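Local coordinates for hypothetical protein, haloacid dehalogenase-like hydrolase (Bacillus subtilis, PDB 1NRW), which removes phosphate in vitro from phosphorylated five- and six-carbon sugars and nucleoside monophosphates, and less readily from FMN, as a magnesium-dependent HAD-superfamily phosphatase, at residues 114-117 and 118-122; 95-99 and 100-104; 124-127 and 128-132; 202-205 and 206-209. All blocks are in the same frame, centred on the assembly; numbering follows the deposited sequence.

From the N terminus, contact 2 comes first: it ends helix 87-99 and turns the chain into strand 103-108. Contact 1 follows, leading from strand 112-114 into helix 118-132, and contact 3 lies further along that same helix. Contact 4 closes the loop between strands 198-201 and 207-212. All four are local and in series; none nests in or crosses another. Contacts 1 and 2 meet where Thr114 OG1 bonds to Tyr104 O, and contacts 2 and 4 meet at Phe208, packed against Leu97 and Tyr102. Contacts 3 and 4, centres about 9 Å apart, are joined through Asp127 with His206 and Ser131 with Glu205, fixing the helix to the six-stranded sheet.

Contact 1: residues 114-117 and 118-122; sequences TPQN and GRELL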
loop_
_atom_site.group_PDB
_atom_site.type_symbol
_atom_site.label_atom_id
_atom_site.label_comp_id
_atom_site.label_asym_id
_atom_site.label_seq_id
_atom_site.Cartn_x
_atom_site.Cartn_y
_atom_site.Cartn_z
ATOM N N THR A 114 -13.638 3.181 10.232
ATOM C CA THR A 114 -12.886 4.140 11.020
ATOM C C THR A 114 -13.822 5.051 11.807
ATOM O O THR A 114 -14.930 5.347 11.363
ATOM C CB THR A 114 -11.989 5.033 10.117
ATOM O OG1 THR A 114 -11.302 5.997 10.922
ATOM C CG2 THR A 114 -12.833 5.767 9.077
ATOM N N PRO A 115 -13.391 5.479 13.000
ATOM C CA PRO A 115 -14.191 6.370 13.847
ATOM C C PRO A 115 -13.787 7.836 13.638
ATOM O O PRO A 115 -14.389 8.743 14.210
ATOM C CB PRO A 115 -13.863 5.882 15.248
ATOM C CG PRO A 115 -12.409 5.545 15.129
ATOM C CD PRO A 115 -12.320 4.836 13.785
ATOM N N GLN A 116 -12.763 8.064 12.817
ATOM C CA GLN A 116 -12.279 9.417 12.553
ATOM C C GLN A 116 -13.213 10.249 11.671
ATOM O O GLN A 116 -13.988 9.706 10.882
ATOM C CB GLN A 116 -10.893 9.361 11.898
ATOM C CG GLN A 116 -9.711 9.371 12.862
ATOM C CD GLN A 116 -9.797 8.307 13.935
ATOM O OE1 GLN A 116 -10.133 8.593 15.081
ATOM N NE2 GLN A 116 -9.497 7.073 13.567
ATOM N N ASN A 117 -13.145 11.574 11.813
ATOM C CA ASN A 117 -13.968 12.446 10.984
ATOM C C ASN A 117 -13.189 12.844 9.725
ATOM O O ASN A 117 -12.039 12.435 9.539
ATOM C CB ASN A 117 -14.442 13.698 11.758
ATOM C CG ASN A 117 -13.299 14.569 12.262
ATOM O OD1 ASN A 117 -12.268 14.718 11.606
ATOM N ND2 ASN A 117 -13.497 15.182 13.430
ATOM N N GLY A 118 -13.822 13.632 8.861
ATOM C CA GLY A 118 -13.188 14.043 7.621
ATOM C C GLY A 118 -11.842 14.731 7.754
ATOM O O GLY A 118 -10.896 14.402 7.031
ATOM N N ARG A 119 -11.747 15.694 8.666
ATOM C CA ARG A 119 -10.495 16.422 8.870
ATOM C C ARG A 119 -9.371 15.481 9.281
ATOM O O ARG A 119 -8.250 15.563 8.773
ATOM C CB ARG A 119 -10.676 17.498 9.954
ATOM C CG ARG A 119 -9.377 18.201 10.359
ATOM C CD ARG A 119 -8.748 18.922 9.182
ATOM N NE ARG A 119 -9.649 19.936 8.642
ATOM C CZ ARG A 119 -9.614 20.373 7.389
ATOM N NH1 ARG A 119 -8.717 19.885 6.542
ATOM N NH2 ARG A 119 -10.489 21.284 6.975
ATOM N N GLU A 120 -9.681 14.583 10.210
ATOM C CA GLU A 120 -8.704 13.631 10.711
ATOM C C GLU A 120 -8.256 12.660 9.623
ATOM O O GLU A 120 -7.070 12.364 9.509
ATOM C CB GLU A 120 -9.303 12.883 11.907
ATOM C CG GLU A 120 -9.611 13.842 13.054
ATOM C CD GLU A 120 -10.560 13.283 14.091
ATOM O OE1 GLU A 120 -11.200 12.239 13.838
ATOM O OE2 GLU A 120 -10.673 13.913 15.163
ATOM N N LEU A 121 -9.205 12.177 8.828
ATOM C CA LEU A 121 -8.883 11.248 7.746
ATOM C C LEU A 121 -8.050 11.953 6.676
ATOM O O LEU A 121 -7.165 11.344 6.069
ATOM C CB LEU A 121 -10.164 10.665 7.141
ATOM C CG LEU A 121 -10.917 9.689 8.054
ATOM C CD1 LEU A 121 -12.291 9.376 7.477
ATOM C CD2 LEU A 121 -10.096 8.412 8.219
ATOM N N LEU A 122 -8.322 13.234 6.448
ATOM C CA LEU A 122 -7.555 13.986 5.460
ATOM C C LEU A 122 -6.130 14.169 5.970
ATOM O O LEU A 122 -5.180 14.164 5.188
ATOM C CB LEU A 122 -8.190 15.358 5.195
ATOM C CG LEU A 122 -7.540 16.191 4.083
ATOM C CD1 LEU A 122 -7.623 15.431 2.767
ATOM C CD2 LEU A 122 -8.244 17.531 3.956
HETATM O O HOH W 1 -13.560 11.414 15.249
HETATM O O HOH W 2 -10.961 10.941 16.308
#
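The amide of Asn117 and the carboxylate of Glu120 lie stacked, their planes 25° apart, with Asn117 OD1 only 3.2 Å from Glu120 CG. Glu120 OE1 also lies against the aliphatic part of Gln116, whose CG is 3.4 Å away. This is a capping box at the start of helix 118-132. Asn117 CG sits between its own backbone N and carbonyl carbon (chi1 61°), which turns OD1 back to accept from Glu120 N at 2.9 Å, nearly in line with the side-chain carbonyl. In return Asn117 N donates to Glu120 OE1, also at 2.9 Å, from above the carboxylate plane. Two waters also bond to this OE1, one bridging to Pro115 O and the other to Gln116 OE1. Beyond the box, Thr114 and Leu121 meet tip to tip, OG1 to CD2 3.8 Å; that hydroxyl also accepts from Gln116 N in an ST turn and bonds to Tyr104 O. With an alanine in place of Glu120, Asn117 N would probably lose its acceptor and both waters an anchor. The box thus satisfies amides at both ends of the first turn, and the carboxylate's negative charge probably suits the helix N-terminus.

Contact 2: residues 95-99 and 100-104; sequences SWLES and ENYYY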
loop_
_atom_site.group_PDB
_atom_site.type_symbol
_atom_site.label_atom_id
_atom_site.label_comp_id
_atom_site.label_asym_id
_atom_site.label_seq_id
_atom_site.Cartn_x
_atom_site.Cartn_y
_atom_site.Cartn_z
ATOM N N SER A 95 -8.608 -2.423 20.182
ATOM C CA SER A 95 -8.951 -1.939 21.514
ATOM C C SER A 95 -7.824 -1.042 22.015
ATOM O O SER A 95 -8.072 0.015 22.599
ATOM C CB SER A 95 -9.152 -3.111 22.480
ATOM O OG SER A 95 -7.960 -3.859 22.630
ATOM N N TRP A 96 -6.583 -1.458 21.774
ATOM C CA TRP A 96 -5.425 -0.680 22.204
ATOM C C TRP A 96 -5.319 0.647 21.446
ATOM O O TRP A 96 -5.147 1.705 22.056
ATOM C CB TRP A 96 -4.134 -1.484 22.009
ATOM C CG TRP A 96 -2.922 -0.786 22.566
ATOM C CD1 TRP A 96 -2.584 -0.659 23.884
ATOM C CD2 TRP A 96 -1.928 -0.063 21.825
ATOM N NE1 TRP A 96 -1.443 0.101 24.010
ATOM C CE2 TRP A 96 -1.019 0.479 22.763
ATOM C CE3 TRP A 96 -1.717 0.179 20.461
ATOM C CZ2 TRP A 96 0.082 1.253 22.380
ATOM C CZ3 TRP A 96 -0.617 0.951 20.080
ATOM C CH2 TRP A 96 0.266 1.476 21.038
ATOM N N LEU A 97 -5.419 0.595 20.119
ATOM C CA LEU A 97 -5.325 1.809 19.313
ATOM C C LEU A 97 -6.384 2.835 19.700
ATOM O O LEU A 97 -6.095 4.023 19.826
ATOM C CB LEU A 97 -5.465 1.481 17.821
ATOM C CG LEU A 97 -4.308 0.702 17.193
ATOM C CD1 LEU A 97 -4.660 0.307 15.763
ATOM C CD2 LEU A 97 -3.050 1.555 17.224
ATOM N N GLU A 98 -7.613 2.373 19.887
ATOM C CA GLU A 98 -8.699 3.277 20.237
ATOM C C GLU A 98 -8.546 3.836 21.649
ATOM O O GLU A 98 -8.734 5.029 21.868
ATOM C CB GLU A 98 -10.043 2.558 20.086
ATOM C CG GLU A 98 -11.256 3.447 20.295
ATOM C CD GLU A 98 -12.547 2.756 19.902
ATOM O OE1 GLU A 98 -12.778 2.567 18.687
ATOM O OE2 GLU A 98 -13.325 2.396 20.810
ATOM N N SER A 99 -8.188 2.982 22.600
ATOM C CA SER A 99 -8.027 3.430 23.982
ATOM C C SER A 99 -6.846 4.384 24.136
ATOM O O SER A 99 -6.845 5.236 25.028
ATOM C CB SER A 99 -7.839 2.231 24.919
ATOM O OG SER A 99 -6.586 1.598 24.722
ATOM N N GLU A 100 -5.851 4.250 23.261
ATOM C CA GLU A 100 -4.664 5.099 23.322
ATOM C C GLU A 100 -4.727 6.337 22.431
ATOM O O GLU A 100 -3.720 7.009 22.216
ATOM C CB GLU A 100 -3.413 4.286 22.991
ATOM C CG GLU A 100 -2.935 3.399 24.130
ATOM C CD GLU A 100 -2.670 4.186 25.402
ATOM O OE1 GLU A 100 -2.033 5.256 25.319
ATOM O OE2 GLU A 100 -3.096 3.731 26.484
ATOM N N ASN A 101 -5.906 6.621 21.898
ATOM C CA ASN A 101 -6.114 7.805 21.073
ATOM C C ASN A 101 -5.366 7.886 19.743
ATOM O O ASN A 101 -4.955 8.966 19.319
ATOM C CB ASN A 101 -5.817 9.048 21.910
ATOM C CG ASN A 101 -6.569 9.044 23.222
ATOM O OD1 ASN A 101 -7.798 8.984 23.238
ATOM N ND2 ASN A 101 -5.838 9.097 24.332
ATOM N N TYR A 102 -5.176 6.746 19.092
ATOM C CA TYR A 102 -4.534 6.729 17.783
ATOM C C TYR A 102 -5.663 6.825 16.769
ATOM O O TYR A 102 -6.762 6.336 17.034
ATOM C CB TYR A 102 -3.821 5.398 17.539
ATOM C CG TYR A 102 -2.536 5.203 18.297
ATOM C CD1 TYR A 102 -1.310 5.582 17.741
ATOM C CD2 TYR A 102 -2.540 4.628 19.565
ATOM C CE1 TYR A 102 -0.116 5.388 18.437
ATOM C CE2 TYR A 102 -1.361 4.432 20.267
ATOM C CZ TYR A 102 -0.154 4.812 19.701
ATOM O OH TYR A 102 1.005 4.617 20.408
ATOM N N TYR A 103 -5.418 7.466 15.629
ATOM C CA TYR A 103 -6.432 7.488 14.582
ATOM C C TYR A 103 -6.201 6.114 13.960
ATOM O O TYR A 103 -5.069 5.623 13.965
ATOM C CB TYR A 103 -6.138 8.528 13.493
ATOM C CG TYR A 103 -6.272 9.981 13.875
ATOM C CD1 TYR A 103 -6.808 10.366 15.103
ATOM C CD2 TYR A 103 -5.845 10.981 12.999
ATOM C CE1 TYR A 103 -6.908 11.714 15.451
ATOM C CE2 TYR A 103 -5.942 12.327 13.334
ATOM C CZ TYR A 103 -6.469 12.686 14.562
ATOM O OH TYR A 103 -6.531 14.018 14.908
ATOM N N TYR A 104 -7.239 5.482 13.433
ATOM C CA TYR A 104 -7.029 4.183 12.811
ATOM C C TYR A 104 -8.022 3.883 11.703
ATOM O O TYR A 104 -9.117 4.446 11.655
ATOM C CB TYR A 104 -7.028 3.070 13.878
ATOM C CG TYR A 104 -8.359 2.794 14.544
ATOM C CD1 TYR A 104 -9.294 1.942 13.949
ATOM C CD2 TYR A 104 -8.684 3.380 15.767
ATOM C CE1 TYR A 104 -10.518 1.680 14.557
ATOM C CE2 TYR A 104 -9.907 3.126 16.386
ATOM C CZ TYR A 104 -10.818 2.276 15.774
ATOM O OH TYR A 104 -12.029 2.022 16.372
#
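Glu100, Leu97 and Tyr104 carry most of this contact, built round a Schellman motif that ends helix 87-99. Asn101, with positive phi, is its C-prime residue: Tyr102 N returns to Leu97 O at 3.0 Å and Asn101 N to Glu98 O at 3.2 Å. Glu100, the first residue to leave helical angles, still gives its N-H to Trp96 O. Its side chain bends at chi2 (-56°), and CG rests over one face of the indole, 3.9 Å from the centroid of the five-membered ring, as a CH-pi contact; Arg191 adds a cation-pi contact to the same tryptophan. Leu97 branches between two tyrosines. CD2 lies off-centre over the Tyr102 ring, 3.8 Å from CG, while CD1 touches Tyr104 CB at 4.1 Å. Tyr102 also meets Trp96 at a slant, and its hydroxyl bonds to Lys184 O. Past the turn the chain becomes strand 103-108, joining the last helical turn to the six-stranded sheet. There the Tyr104 side chain crosses that of Glu98 obliquely, and the carboxylate also takes bonds from Phe160 N and Ser159 OG. Tyr104 OH donates to Glu98 OE1, which lies at the ring's edge and in its plane, over a very short 2.5 Å.

Contact 3: residues 124-127 and 128-132; sequences VELD and RFRSA
Arg128, Phe129, Arg130 and Ser131 each give a backbone N-H to the carbonyl four residues back, in regular alpha-helical bonding along helix 118-132. Glu125 and Arg128 run side by side and point the same way. The arginine is extended from CG to NE, while Glu125, modelled in two conformers, bends at chi2 (-59°) in the one described. There OE1 accepts from Arg128 NE at 3.0 Å, a salt bridge met from above the carboxylate plane. In this conformer a water spans the pair, donating to OE1 and accepting from Arg128 NH2, and OE2 has a second salt bridge to Arg46. A leucine in place of Arg128 would probably leave Glu125 OE1 without its charged partner and the water with one grip fewer. Further along, Asp127 O is held twice by Ser131, by N at 2.9 Å and by OG at 2.7 Å, from opposite faces of the carbonyl plane. The Asp127 carboxylate turns to His206. Phe129 sets its ring edge against Glu125 O, 3.4 Å from CD1, and stacks on His20. Arg128 also makes a long, weak ion pair with a bound phosphate, probably from the crystallisation liquor, and lies near Asp12 of the calcium site, at the edge of the HAD phosphatase active site.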
loop_
_atom_site.group_PDB
_atom_site.type_symbol
_atom_site.label_atom_id
_atom_site.label_comp_id
_atom_site.label_asym_id
_atom_site.label_seq_id
_atom_site.Cartn_x
_atom_site.Cartn_y
_atom_site.Cartn_z
ATOM N N VAL A 124 -4.469 12.079 7.735
ATOM C CA VAL A 124 -3.772 10.815 7.520
ATOM C C VAL A 124 -3.316 10.765 6.061
ATOM O O VAL A 124 -2.173 10.414 5.761
ATOM C CB VAL A 124 -4.695 9.602 7.816
ATOM C CG1 VAL A 124 -3.983 8.298 7.433
ATOM C CG2 VAL A 124 -5.069 9.578 9.306
ATOM N N GLU A 125 -4.210 11.129 5.150
ATOM C CA GLU A 125 -3.876 11.108 3.734
ATOM C C GLU A 125 -2.798 12.121 3.376
ATOM O O GLU A 125 -1.870 11.811 2.628
ATOM C CB GLU A 125 -5.133 11.346 2.909
ATOM C CG GLU A 125 -6.130 10.214 3.044
ATOM C CD GLU A 125 -5.557 8.874 2.602
ATOM O OE1 GLU A 125 -5.477 7.939 3.433
ATOM O OE2 GLU A 125 -5.190 8.759 1.414
ATOM N N LEU A 126 -2.913 13.332 3.910
ATOM C CA LEU A 126 -1.913 14.357 3.643
ATOM C C LEU A 126 -0.533 13.861 4.078
ATOM O O LEU A 126 0.471 14.157 3.434
ATOM C CB LEU A 126 -2.265 15.648 4.389
ATOM C CG LEU A 126 -1.526 16.916 3.954
ATOM C CD1 LEU A 126 -1.794 17.198 2.477
ATOM C CD2 LEU A 126 -1.999 18.085 4.810
ATOM N N ASP A 127 -0.483 13.103 5.171
ATOM C CA ASP A 127 0.792 12.572 5.648
ATOM C C ASP A 127 1.377 11.617 4.598
ATOM O O ASP A 127 2.591 11.571 4.400
ATOM C CB ASP A 127 0.599 11.849 6.988
ATOM C CG ASP A 127 1.900 11.271 7.541
ATOM O OD1 ASP A 127 2.904 12.012 7.623
ATOM O OD2 ASP A 127 1.916 10.076 7.903
ATOM N N ARG A 128 0.512 10.857 3.928
ATOM C CA ARG A 128 0.970 9.938 2.882
ATOM C C ARG A 128 1.617 10.745 1.753
ATOM O O ARG A 128 2.724 10.429 1.312
ATOM C CB ARG A 128 -0.197 9.145 2.290
ATOM C CG ARG A 128 -0.848 8.101 3.185
ATOM C CD ARG A 128 -2.043 7.534 2.413
ATOM N NE ARG A 128 -2.813 6.501 3.104
ATOM C CZ ARG A 128 -2.485 5.212 3.147
ATOM N NH1 ARG A 128 -1.382 4.778 2.551
ATOM N NH2 ARG A 128 -3.292 4.346 3.745
ATOM N N PHE A 129 0.907 11.772 1.285
ATOM C CA PHE A 129 1.381 12.640 0.206
ATOM C C PHE A 129 2.719 13.285 0.558
ATOM O O PHE A 129 3.675 13.215 -0.207
ATOM C CB PHE A 129 0.382 13.777 -0.074
ATOM C CG PHE A 129 -0.725 13.428 -1.038
ATOM C CD1 PHE A 129 -1.861 12.741 -0.609
ATOM C CD2 PHE A 129 -0.655 13.844 -2.371
ATOM C CE1 PHE A 129 -2.913 12.479 -1.484
ATOM C CE2 PHE A 129 -1.705 13.588 -3.264
ATOM C CZ PHE A 129 -2.837 12.905 -2.819
ATOM N N ARG A 130 2.772 13.934 1.719
ATOM C CA ARG A 130 3.985 14.618 2.156
ATOM C C ARG A 130 5.181 13.704 2.384
ATOM O O ARG A 130 6.321 14.093 2.139
ATOM C CB ARG A 130 3.705 15.418 3.434
ATOM C CG ARG A 130 2.636 16.485 3.254
ATOM C CD ARG A 130 2.382 17.254 4.542
ATOM N NE ARG A 130 3.547 18.027 4.954
ATOM C CZ ARG A 130 3.574 18.826 6.017
ATOM N NH1 ARG A 130 2.496 18.956 6.779
ATOM N NH2 ARG A 130 4.677 19.502 6.311
ATOM N N SER A 131 4.929 12.491 2.860
ATOM C CA SER A 131 6.020 11.560 3.114
ATOM C C SER A 131 6.636 11.069 1.813
ATOM O O SER A 131 7.849 10.878 1.727
ATOM C CB SER A 131 5.517 10.369 3.936
ATOM O OG SER A 131 5.088 10.802 5.217
ATOM N N ALA A 132 5.794 10.878 0.803
ATOM C CA ALA A 132 6.247 10.401 -0.500
ATOM C C ALA A 132 7.001 11.488 -1.254
ATOM O O ALA A 132 8.000 11.212 -1.918
ATOM C CB ALA A 132 5.058 9.934 -1.326
HETATM O O HOH W 3 -6.293 5.269 3.665
#

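Contact 4: residues 202-205 and 206-209; sequences SSAE and HNFE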
loop_
_atom_site.group_PDB
_atom_site.type_symbol
_atom_site.label_atom_id
_atom_site.label_comp_id
_atom_site.label_asym_id
_atom_site.label_seq_id
_atom_site.Cartn_x
_atom_site.Cartn_y
_atom_site.Cartn_z
ATOM N N SER A 202 5.273 0.538 7.711
ATOM C CA SER A 202 4.818 1.923 7.701
ATOM C C SER A 202 4.762 2.376 6.248
ATOM O O SER A 202 5.592 1.954 5.432
ATOM C CB SER A 202 5.781 2.820 8.488
ATOM O OG SER A 202 5.448 4.192 8.324
ATOM N N SER A 203 3.782 3.215 5.918
ATOM C CA SER A 203 3.640 3.725 4.557
ATOM C C SER A 203 3.733 5.251 4.533
ATOM O O SER A 203 3.570 5.871 3.481
ATOM C CB SER A 203 2.299 3.294 3.955
ATOM O OG SER A 203 1.209 3.840 4.681
ATOM N N ALA A 204 3.981 5.841 5.698
ATOM C CA ALA A 204 4.102 7.293 5.837
ATOM C C ALA A 204 4.731 7.630 7.189
ATOM O O ALA A 204 4.646 6.848 8.136
ATOM C CB ALA A 204 2.729 7.953 5.705
ATOM N N GLU A 205 5.353 8.803 7.272
ATOM C CA GLU A 205 6.036 9.246 8.485
ATOM C C GLU A 205 5.258 9.162 9.796
ATOM O O GLU A 205 5.846 8.921 10.852
ATOM C CB GLU A 205 6.548 10.677 8.289
ATOM C CG GLU A 205 7.764 10.775 7.372
ATOM C CD GLU A 205 8.091 12.207 6.983
ATOM O OE1 GLU A 205 7.984 13.102 7.852
ATOM O OE2 GLU A 205 8.464 12.436 5.811
ATOM N N HIS A 206 3.945 9.350 9.746
ATOM C CA HIS A 206 3.167 9.290 10.974
ATOM C C HIS A 206 2.210 8.111 11.106
ATOM O O HIS A 206 1.220 8.181 11.837
ATOM C CB HIS A 206 2.422 10.609 11.183
ATOM C CG HIS A 206 3.333 11.791 11.300
ATOM N ND1 HIS A 206 3.892 12.411 10.203
ATOM C CD2 HIS A 206 3.831 12.428 12.388
ATOM C CE1 HIS A 206 4.696 13.378 10.609
ATOM N NE2 HIS A 206 4.678 13.410 11.930
ATOM N N ASN A 207 2.499 7.023 10.401
ATOM C CA ASN A 207 1.654 5.847 10.527
ATOM C C ASN A 207 2.468 4.571 10.596
ATOM O O ASN A 207 3.696 4.573 10.431
ATOM C CB ASN A 207 0.624 5.747 9.370
ATOM C CG ASN A 207 1.211 5.182 8.066
ATOM O OD1 ASN A 207 2.043 4.275 8.071
ATOM N ND2 ASN A 207 0.741 5.705 6.940
ATOM N N PHE A 208 1.763 3.496 10.920
ATOM C CA PHE A 208 2.316 2.155 10.940
ATOM C C PHE A 208 1.134 1.287 10.544
ATOM O O PHE A 208 -0.021 1.671 10.751
ATOM C CB PHE A 208 2.902 1.765 12.313
ATOM C CG PHE A 208 1.973 1.964 13.481
ATOM C CD1 PHE A 208 1.097 0.956 13.876
ATOM C CD2 PHE A 208 2.029 3.135 14.230
ATOM C CE1 PHE A 208 0.292 1.113 15.008
ATOM C CE2 PHE A 208 1.231 3.303 15.363
ATOM C CZ PHE A 208 0.363 2.290 15.752
ATOM N N GLU A 209 1.416 0.154 9.915
ATOM C CA GLU A 209 0.361 -0.748 9.477
ATOM C C GLU A 209 0.621 -2.140 10.020
ATOM O O GLU A 209 1.767 -2.582 10.102
ATOM C CB GLU A 209 0.297 -0.795 7.944
ATOM C CG GLU A 209 -0.115 0.529 7.282
ATOM C CD GLU A 209 -0.103 0.457 5.759
ATOM O OE1 GLU A 209 -0.200 -0.663 5.203
ATOM O OE2 GLU A 209 -0.013 1.525 5.113
#
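Ser203 and Asn207 grip each other through a pair of hydrogen bonds. Asn207 OD1 accepts from Ser203 N at 3.0 Å, in the carbonyl plane and on a lone pair, with a nearly straight N-H at 171°. Its ND2 donates to Ser203 OG, also at 3.0 Å, with the oxygen tilted a little from the amide plane. Asn207 CG lies between its own N and carbonyl carbon (chi1 80°), which turns the amide back over the loop, and the two bonds fix which end is oxygen and which nitrogen.

Hydroxyl donors make the next group. Ser203 OG donates to Glu209 OE2 at 2.7 Å, on the anti side of the carboxylate, while Glu209 OE1 accepts from Asn174. Ser202 OG donates to Asn207 O at 2.8 Å, coming from above the carbonyl plane.

The backbone supplies a type I beta turn from Ala204 to Asn207, closed by Asn207 N to Ala204 O at 3.1 Å. It lies in the hairpin connection between the antiparallel strands 198-201 and 207-212 of the six-stranded sheet.

Among packing contacts, Ala204 CB sits 3.2 Å from Asn207 ND2, and the His206 ring has Glu205 O over one face. Helix 118-132 holds the turn through His206 ND1 and through Glu205 N, which bonds to Ser131. The Ser203 side chain touches Arg128 of that helix and comes within about 4 Å, at nearest atoms, of a bound phosphate ion, probably from the crystallisation liquor, and equally close to the side chain of Asn243, a phosphate-binding residue.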